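Local coordinates for protein ribosomal RNA methyltransferase, putative (Plasmodium falciparum, PDB 2PLW) that binds S-adenosylmethionine through its FtsJ-like, Rossmann-type domain and probably methylates the 2'-hydroxyl of a uridine in ribosomal RNA, at residues A[92-95]-A[96-100]; A[117-121]-A[122-126]; A[130-133]-A[134-138]. One frame throughout, in Å; residues are numbered along the deposited sequence.

Contact 1. Residues A[92-95]-A[96-100]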
loop_
_atom_site.group_PDB
_atom_site.type_symbol
_atom_site.label_atom_id
_atom_site.label_comp_id
_atom_site.label_asym_id
_atom_site.label_seq_id
_atom_site.Cartn_x
_atom_site.Cartn_y
_atom_site.Cartn_z
ATOM N N ASN A 92 15.208 -8.809 -8.371
ATOM C CA ASN A 92 15.989 -8.275 -7.220
ATOM C C ASN A 92 15.890 -6.778 -6.849
ATOM O O ASN A 92 16.170 -6.437 -5.709
ATOM C CB ASN A 92 17.515 -8.594 -7.359
ATOM C CG ASN A 92 17.892 -9.952 -6.805
ATOM O OD1 ASN A 92 17.126 -10.898 -6.884
ATOM N ND2 ASN A 92 19.090 -10.059 -6.267
ATOM N N SER A 93 15.532 -5.901 -7.792
ATOM C CA SER A 93 15.904 -4.494 -7.644
ATOM C C SER A 93 15.169 -3.817 -6.487
ATOM O O SER A 93 15.821 -3.201 -5.668
ATOM C CB SER A 93 15.764 -3.685 -8.932
ATOM O OG SER A 93 14.409 -3.655 -9.361
ATOM N N VAL A 94 13.844 -3.955 -6.427
ATOM C CA VAL A 94 13.055 -3.408 -5.295
ATOM C C VAL A 94 13.557 -4.000 -3.973
ATOM O O VAL A 94 13.799 -3.287 -2.990
ATOM C CB VAL A 94 11.527 -3.607 -5.490
ATOM C CG1 VAL A 94 10.740 -3.345 -4.190
ATOM C CG2 VAL A 94 10.996 -2.680 -6.596
ATOM N N ASP A 95 13.781 -5.309 -3.954
ATOM C CA ASP A 95 14.217 -5.960 -2.712
ATOM C C ASP A 95 15.554 -5.441 -2.189
ATOM O O ASP A 95 15.719 -5.222 -0.998
ATOM C CB ASP A 95 14.278 -7.452 -2.914
ATOM C CG ASP A 95 12.981 -7.997 -3.455
ATOM O OD1 ASP A 95 12.051 -8.263 -2.665
ATOM O OD2 ASP A 95 12.904 -8.141 -4.693
ATOM N N TYR A 96 16.517 -5.281 -3.090
ATOM C CA TYR A 96 17.833 -4.815 -2.672
ATOM C C TYR A 96 17.842 -3.338 -2.271
ATOM O O TYR A 96 18.521 -2.946 -1.307
ATOM C CB TYR A 96 18.904 -5.236 -3.686
ATOM C CG TYR A 96 19.296 -6.668 -3.347
ATOM C CD1 TYR A 96 18.780 -7.753 -4.071
ATOM C CD2 TYR A 96 20.102 -6.943 -2.237
ATOM C CE1 TYR A 96 19.089 -9.045 -3.729
ATOM C CE2 TYR A 96 20.431 -8.264 -1.896
ATOM C CZ TYR A 96 19.912 -9.299 -2.651
ATOM O OH TYR A 96 20.217 -10.590 -2.325
ATOM N N LYS A 97 16.994 -2.553 -2.924
ATOM C CA LYS A 97 16.783 -1.173 -2.488
ATOM C C LYS A 97 16.112 -1.107 -1.112
ATOM O O LYS A 97 16.505 -0.309 -0.272
ATOM C CB LYS A 97 15.976 -0.405 -3.527
ATOM C CG LYS A 97 16.766 -0.177 -4.812
ATOM C CD LYS A 97 15.962 0.641 -5.780
ATOM C CE LYS A 97 16.349 0.376 -7.242
ATOM N NZ LYS A 97 15.272 0.874 -8.184
ATOM N N LEU A 98 15.102 -1.945 -0.879
ATOM C CA LEU A 98 14.534 -2.080 0.475
ATOM C C LEU A 98 15.550 -2.526 1.508
ATOM O O LEU A 98 15.564 -2.014 2.618
ATOM C CB LEU A 98 13.306 -3.005 0.505
ATOM C CG LEU A 98 12.070 -2.395 -0.133
ATOM C CD1 LEU A 98 10.992 -3.481 -0.353
ATOM C CD2 LEU A 98 11.511 -1.193 0.695
ATOM N N LYS A 99 16.401 -3.479 1.139
ATOM C CA LYS A 99 17.447 -3.986 2.047
ATOM C C LYS A 99 18.392 -2.860 2.505
ATOM O O LYS A 99 18.723 -2.770 3.679
ATOM C CB LYS A 99 18.241 -5.092 1.339
ATOM C CG LYS A 99 19.215 -5.869 2.227
ATOM C CD LYS A 99 19.891 -7.007 1.447
ATOM C CE LYS A 99 18.990 -8.242 1.348
ATOM N NZ LYS A 99 19.069 -9.069 2.603
ATOM N N GLU A 100 18.819 -2.020 1.559
ATOM C CA GLU A 100 19.651 -0.848 1.828
ATOM C C GLU A 100 19.029 0.021 2.914
ATOM O O GLU A 100 19.725 0.533 3.773
ATOM C CB GLU A 100 19.801 0.011 0.569
ATOM C CG GLU A 100 20.903 -0.377 -0.390
ATOM C CD GLU A 100 21.118 0.706 -1.455
ATOM O OE1 GLU A 100 22.182 1.373 -1.423
ATOM O OE2 GLU A 100 20.211 0.898 -2.313
#
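Val94 and Leu98, one helical turn apart, run side by side and point the same way from the first turns of helix 93-102. Val94 CG1 lies 3.8 Å from Leu98 CD1. Val94 CG1 is anti to its own backbone N (chi1 167°), which sets it beside the carbonyl carbon, on the side where the next turn carries Leu98. Both side chains are buried, meeting Ile68 of strand 66-69 and Phe139 of helix 122-143, and Val94 comes within about 4 Å of the side chain of Ile72, a residue that binds S-adenosylmethionine. Lys97 packs differently: its extended chain starts alongside the carbonyl of Ser93, with Lys97 CG 3.3 Å from Ser93 O. The backbone beneath is regular, with Leu98 N giving a bond of 2.8 Å to Val94 O and Lys99 N one of 2.8 Å to Asp95 O; Tyr96 N likewise bonds to Asn92 O at 2.9 Å. The carboxylate of Asp95 is held from outside the helix, OD1 by Tyr143 OH and OD2 by Met77 N. The chemistry is therefore divided: an apolar pair faces the sheet and helix 122-143, while Asp95 ties the helix start by hydrogen bonds to a loop and a neighbouring helix.

Contact 2. Residues A[117-121]-A[122-126]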
loop_
_atom_site.group_PDB
_atom_site.type_symbol
_atom_site.label_atom_id
_atom_site.label_comp_id
_atom_site.label_asym_id
_atom_site.label_seq_id
_atom_site.Cartn_x
_atom_site.Cartn_y
_atom_site.Cartn_z
ATOM N N PRO A 117 -4.475 0.484 -15.360
ATOM C CA PRO A 117 -5.286 1.218 -16.357
ATOM C C PRO A 117 -6.553 0.463 -16.750
ATOM O O PRO A 117 -6.500 -0.748 -16.968
ATOM C CB PRO A 117 -4.353 1.317 -17.571
ATOM C CG PRO A 117 -2.966 1.266 -16.973
ATOM C CD PRO A 117 -3.065 0.348 -15.786
ATOM N N CYS A 118 -7.676 1.174 -16.824
ATOM C CA CYS A 118 -8.948 0.576 -17.237
ATOM C C CYS A 118 -9.084 0.388 -18.741
ATOM O O CYS A 118 -8.821 1.319 -19.507
ATOM C CB CYS A 118 -10.120 1.405 -16.723
ATOM S SG CYS A 118 -10.540 0.980 -15.026
ATOM N N ILE A 119 -9.509 -0.806 -19.156
ATOM C CA ILE A 119 -9.735 -1.089 -20.588
ATOM C C ILE A 119 -11.174 -0.801 -21.039
ATOM O O ILE A 119 -11.511 -0.906 -22.230
ATOM C CB ILE A 119 -9.312 -2.528 -20.972
ATOM C CG1 ILE A 119 -10.345 -3.560 -20.480
ATOM C CG2 ILE A 119 -7.911 -2.823 -20.461
ATOM C CD1 ILE A 119 -10.029 -5.005 -20.892
ATOM N N GLY A 120 -12.020 -0.412 -20.093
ATOM C CA GLY A 120 -13.427 -0.200 -20.391
ATOM C C GLY A 120 -14.088 -1.517 -20.752
ATOM O O GLY A 120 -14.666 -1.664 -21.833
ATOM N N ASN A 121 -13.908 -2.506 -19.885
ATOM C CA ASN A 121 -14.804 -3.644 -19.769
ATOM C C ASN A 121 -14.782 -3.968 -18.295
ATOM O O ASN A 121 -13.785 -4.501 -17.794
ATOM C CB ASN A 121 -14.344 -4.867 -20.550
ATOM C CG ASN A 121 -15.373 -5.997 -20.497
ATOM O OD1 ASN A 121 -16.590 -5.751 -20.533
ATOM N ND2 ASN A 121 -14.895 -7.229 -20.402
ATOM N N LYS A 122 -15.865 -3.616 -17.608
ATOM C CA LYS A 122 -15.896 -3.621 -16.142
ATOM C C LYS A 122 -15.343 -4.915 -15.531
ATOM O O LYS A 122 -14.456 -4.867 -14.671
ATOM C CB LYS A 122 -17.320 -3.356 -15.635
ATOM C CG LYS A 122 -17.469 -3.420 -14.113
ATOM C CD LYS A 122 -18.834 -2.985 -13.606
ATOM C CE LYS A 122 -18.886 -3.170 -12.087
ATOM N NZ LYS A 122 -19.363 -1.956 -11.363
ATOM N N ILE A 123 -15.845 -6.061 -15.987
ATOM C CA ILE A 123 -15.446 -7.330 -15.365
ATOM C C ILE A 123 -13.963 -7.608 -15.564
ATOM O O ILE A 123 -13.300 -8.062 -14.637
ATOM C CB ILE A 123 -16.306 -8.554 -15.826
ATOM C CG1 ILE A 123 -16.064 -9.772 -14.923
ATOM C CG2 ILE A 123 -16.043 -8.945 -17.274
ATOM C CD1 ILE A 123 -16.581 -9.596 -13.503
ATOM N N ASP A 124 -13.444 -7.355 -16.761
ATOM C CA ASP A 124 -12.010 -7.543 -17.018
ATOM C C ASP A 124 -11.178 -6.615 -16.131
ATOM O O ASP A 124 -10.152 -7.017 -15.590
ATOM C CB ASP A 124 -11.684 -7.239 -18.481
ATOM C CG ASP A 124 -11.819 -8.441 -19.388
ATOM O OD1 ASP A 124 -11.425 -9.561 -18.992
ATOM O OD2 ASP A 124 -12.290 -8.250 -20.523
ATOM N N ASP A 125 -11.623 -5.367 -16.000
ATOM C CA ASP A 125 -10.911 -4.388 -15.190
ATOM C C ASP A 125 -10.899 -4.819 -13.718
ATOM O O ASP A 125 -9.905 -4.626 -13.022
ATOM C CB ASP A 125 -11.543 -2.994 -15.333
ATOM C CG ASP A 125 -11.256 -2.369 -16.697
ATOM O OD1 ASP A 125 -10.264 -2.753 -17.338
ATOM O OD2 ASP A 125 -12.040 -1.494 -17.113
ATOM N N HIS A 126 -11.999 -5.415 -13.267
ATOM C CA HIS A 126 -12.050 -5.947 -11.899
ATOM C C HIS A 126 -11.057 -7.094 -11.745
ATOM O O HIS A 126 -10.290 -7.122 -10.776
ATOM C CB HIS A 126 -13.462 -6.397 -11.533
ATOM C CG HIS A 126 -13.542 -7.101 -10.212
ATOM N ND1 HIS A 126 -13.286 -6.456 -9.018
ATOM C CD2 HIS A 126 -13.778 -8.397 -9.905
ATOM C CE1 HIS A 126 -13.392 -7.325 -8.026
ATOM N NE2 HIS A 126 -13.700 -8.507 -8.534
HETATM O O HOH W 1 -7.667 -3.030 -15.988
HETATM O O HOH W 2 -18.271 -6.038 -17.712
#
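The loop 117-121 leads into the N-terminus of helix 122-143, and the contact is the turn at which Asp125, in the first turn of that helix, gathers the backbone N-H groups of the loop. Asp125 OD1 accepts from Ile119 N at 2.8 Å in a nearly straight bond (N-H...O 170°), met on the syn side. Asp125 OD2 receives two weak bonds, from Gly120 N at 3.2 Å and from Asn121 N at 3.5 Å. The return link is Asp125 N to Asn121 O at 2.9 Å, the opening bond of the helix, so side chain and backbone of one residue fix both the loop and its junction. Water 1 bridges Pro117 O and Asp125 OD1, donating to both. One strong and two weak N-H bonds plus a water would be expected to favour the negative charge of this carboxylate.

Asn121 occupies the N-cap position without a side-chain capping bond. Its CG is anti to the backbone N (chi1 -175°), which carries the amide alongside the first turn, where Asn121 ND2 donates to Asp124 OD2 at 2.8 Å. Asp124 OD2 lies in the plane of the Asn121 amide, but is itself approached from above its own carboxylate plane, 53° out of it. Beside this pair, Ile119 CD1 rests 3.7 Å from Asp124 CB. Gly120 has positive phi, a backbone shape that glycine adopts readily.

The contact is at the surface, where the loop after strand 107-112 runs into the first turn of helix 122-143. Cys118 touches Tyr155 of strand 148-155, and His126 hydrogen-bonds through ND1 to Tyr155 O, at the end of that strand, and through NE2 to Gln159 N, in the loop before helix 160-168.

Contact 3. Residues A[130-133]-A[134-138]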
loop_
_atom_site.group_PDB
_atom_site.type_symbol
_atom_site.label_atom_id
_atom_site.label_comp_id
_atom_site.label_asym_id
_atom_site.label_seq_id
_atom_site.Cartn_x
_atom_site.Cartn_y
_atom_site.Cartn_z
ATOM N N CYS A 130 -7.922 -7.387 -9.333
ATOM C CA CYS A 130 -7.685 -8.524 -8.424
ATOM C C CYS A 130 -6.249 -9.015 -8.554
ATOM O O CYS A 130 -5.565 -9.284 -7.560
ATOM C CB CYS A 130 -8.664 -9.649 -8.754
ATOM S SG CYS A 130 -10.322 -9.244 -8.195
ATOM N N GLU A 131 -5.790 -9.107 -9.800
ATOM C CA GLU A 131 -4.451 -9.625 -10.086
ATOM C C GLU A 131 -3.398 -8.718 -9.446
ATOM O O GLU A 131 -2.484 -9.207 -8.793
ATOM C CB GLU A 131 -4.198 -9.759 -11.595
ATOM C CG GLU A 131 -2.771 -10.268 -11.878
ATOM C CD GLU A 131 -2.448 -10.458 -13.372
ATOM O OE1 GLU A 131 -2.797 -9.572 -14.187
ATOM O OE2 GLU A 131 -1.808 -11.487 -13.701
ATOM N N LEU A 132 -3.572 -7.403 -9.600
ATOM C CA LEU A 132 -2.660 -6.427 -9.012
ATOM C C LEU A 132 -2.715 -6.520 -7.493
ATOM O O LEU A 132 -1.676 -6.477 -6.825
ATOM C CB LEU A 132 -3.004 -5.008 -9.473
ATOM C CG LEU A 132 -2.147 -3.889 -8.849
ATOM C CD1 LEU A 132 -0.654 -4.156 -9.068
ATOM C CD2 LEU A 132 -2.539 -2.569 -9.448
ATOM N N THR A 133 -3.924 -6.640 -6.954
ATOM C CA THR A 133 -4.101 -6.738 -5.509
ATOM C C THR A 133 -3.389 -7.983 -4.947
ATOM O O THR A 133 -2.753 -7.942 -3.902
ATOM C CB THR A 133 -5.596 -6.737 -5.155
ATOM O OG1 THR A 133 -6.144 -5.470 -5.552
ATOM C CG2 THR A 133 -5.771 -6.901 -3.650
ATOM N N LEU A 134 -3.501 -9.087 -5.672
ATOM C CA LEU A 134 -2.815 -10.307 -5.275
ATOM C C LEU A 134 -1.290 -10.111 -5.329
ATOM O O LEU A 134 -0.616 -10.548 -4.413
ATOM C CB LEU A 134 -3.276 -11.500 -6.131
ATOM C CG LEU A 134 -4.689 -11.981 -5.786
ATOM C CD1 LEU A 134 -5.204 -12.951 -6.859
ATOM C CD2 LEU A 134 -4.692 -12.638 -4.397
ATOM N N SER A 135 -0.762 -9.452 -6.371
ATOM C CA SER A 135 0.682 -9.197 -6.495
ATOM C C SER A 135 1.187 -8.360 -5.330
ATOM O O SER A 135 2.196 -8.698 -4.701
ATOM C CB SER A 135 1.045 -8.509 -7.830
ATOM O OG SER A 135 0.813 -9.416 -8.898
ATOM N N ILE A 136 0.449 -7.292 -5.024
ATOM C CA ILE A 136 0.843 -6.407 -3.941
ATOM C C ILE A 136 0.731 -7.144 -2.610
ATOM O O ILE A 136 1.607 -7.016 -1.765
ATOM C CB ILE A 136 -0.007 -5.116 -3.926
ATOM C CG1 ILE A 136 0.316 -4.262 -5.159
ATOM C CG2 ILE A 136 0.331 -4.291 -2.680
ATOM C CD1 ILE A 136 -0.728 -3.183 -5.420
ATOM N N THR A 137 -0.328 -7.939 -2.429
ATOM C CA THR A 137 -0.494 -8.748 -1.201
ATOM C C THR A 137 0.651 -9.772 -0.982
ATOM O O THR A 137 1.183 -9.901 0.109
ATOM C CB THR A 137 -1.876 -9.423 -1.208
ATOM O OG1 THR A 137 -2.878 -8.393 -1.301
ATOM C CG2 THR A 137 -2.101 -10.317 0.052
ATOM N N HIS A 138 1.059 -10.432 -2.065
ATOM C CA HIS A 138 2.173 -11.370 -2.012
ATOM C C HIS A 138 3.467 -10.682 -1.585
ATOM O O HIS A 138 4.227 -11.229 -0.795
ATOM C CB HIS A 138 2.342 -12.016 -3.383
ATOM C CG HIS A 138 3.401 -13.066 -3.412
ATOM N ND1 HIS A 138 3.194 -14.345 -2.941
ATOM C CD2 HIS A 138 4.687 -13.016 -3.831
ATOM C CE1 HIS A 138 4.309 -15.043 -3.076
ATOM N NE2 HIS A 138 5.228 -14.260 -3.611
HETATM O O HOH W 3 -1.143 -11.573 -9.261
#
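Thr137 places its hydroxyl over the carbonyl of Thr133, one turn earlier in helix 122-143. Starting at the base, Thr137 CB is already 3.2 Å from Thr133 O. At the next atom, Thr137 OG1 donates to Thr133 O at 2.6 Å, coming from above the carbonyl plane, 36° out of it. The torsion chi1 of -58° explains this: OG1 stands anti to the carbonyl carbon and beside the backbone N, and is thus folded back toward the preceding turn. The other branch, CG2, stands anti to the backbone N, and the side chain also touches Leu167 of helix 160-168. Thr137 N donates to the same oxygen at 2.8 Å from the opposite face, so the carbonyl is gripped by two donors of a single residue. Thr137 OG1 has a second partner in Tyr150 OH of strand 148-155, and the hydroxyl of Thr133 bonds to Ser129 O in the same back-folded way.

Helix 122-143 follows strand 107-112 and precedes strand 148-155, the two being parallel neighbours in the sheet, and so forms part of a beta-alpha-beta crossover of the Rossmann-like methyltransferase fold. On the side toward the cofactor, Leu132 and Ile136 cross at an angle. Leu132 CG and CD1 both meet the end of Ile136, with Leu132 CD1 3.8 Å from Ile136 CD1. Leu132 belongs to the pocket of the bound S-adenosylmethionine and touches it, while Ile136 packs against Ile72 and Ala114. Next to this pair, water 3 bridges Ser135 OG (2.9 Å) and Glu131 O, to which it donates at 2.8 Å.

How the contacts relate
Contacts 2 and 3 share helix 122-143: contact 2 lies at its start, contact 3 further along, their centres about 16 Å apart. Contact 1 sits on helix 93-102, with its centre about 19 Å from that of contact 3; no atoms of the two touch, yet the side chain of Ile72 lies about 4 Å from those of both Val94 and Ile136, and Phe139 and Tyr143, further along the helix of contact 3, touch contact 1. Contact 2 is largely a surface contact and polar, built on a carboxylate receiving backbone N-H groups and water. Contacts 1 and 3 are partly buried and each combines regular helical bonds with an aliphatic pair, facing strand 66-69 in contact 1 and the cofactor pocket in contact 3.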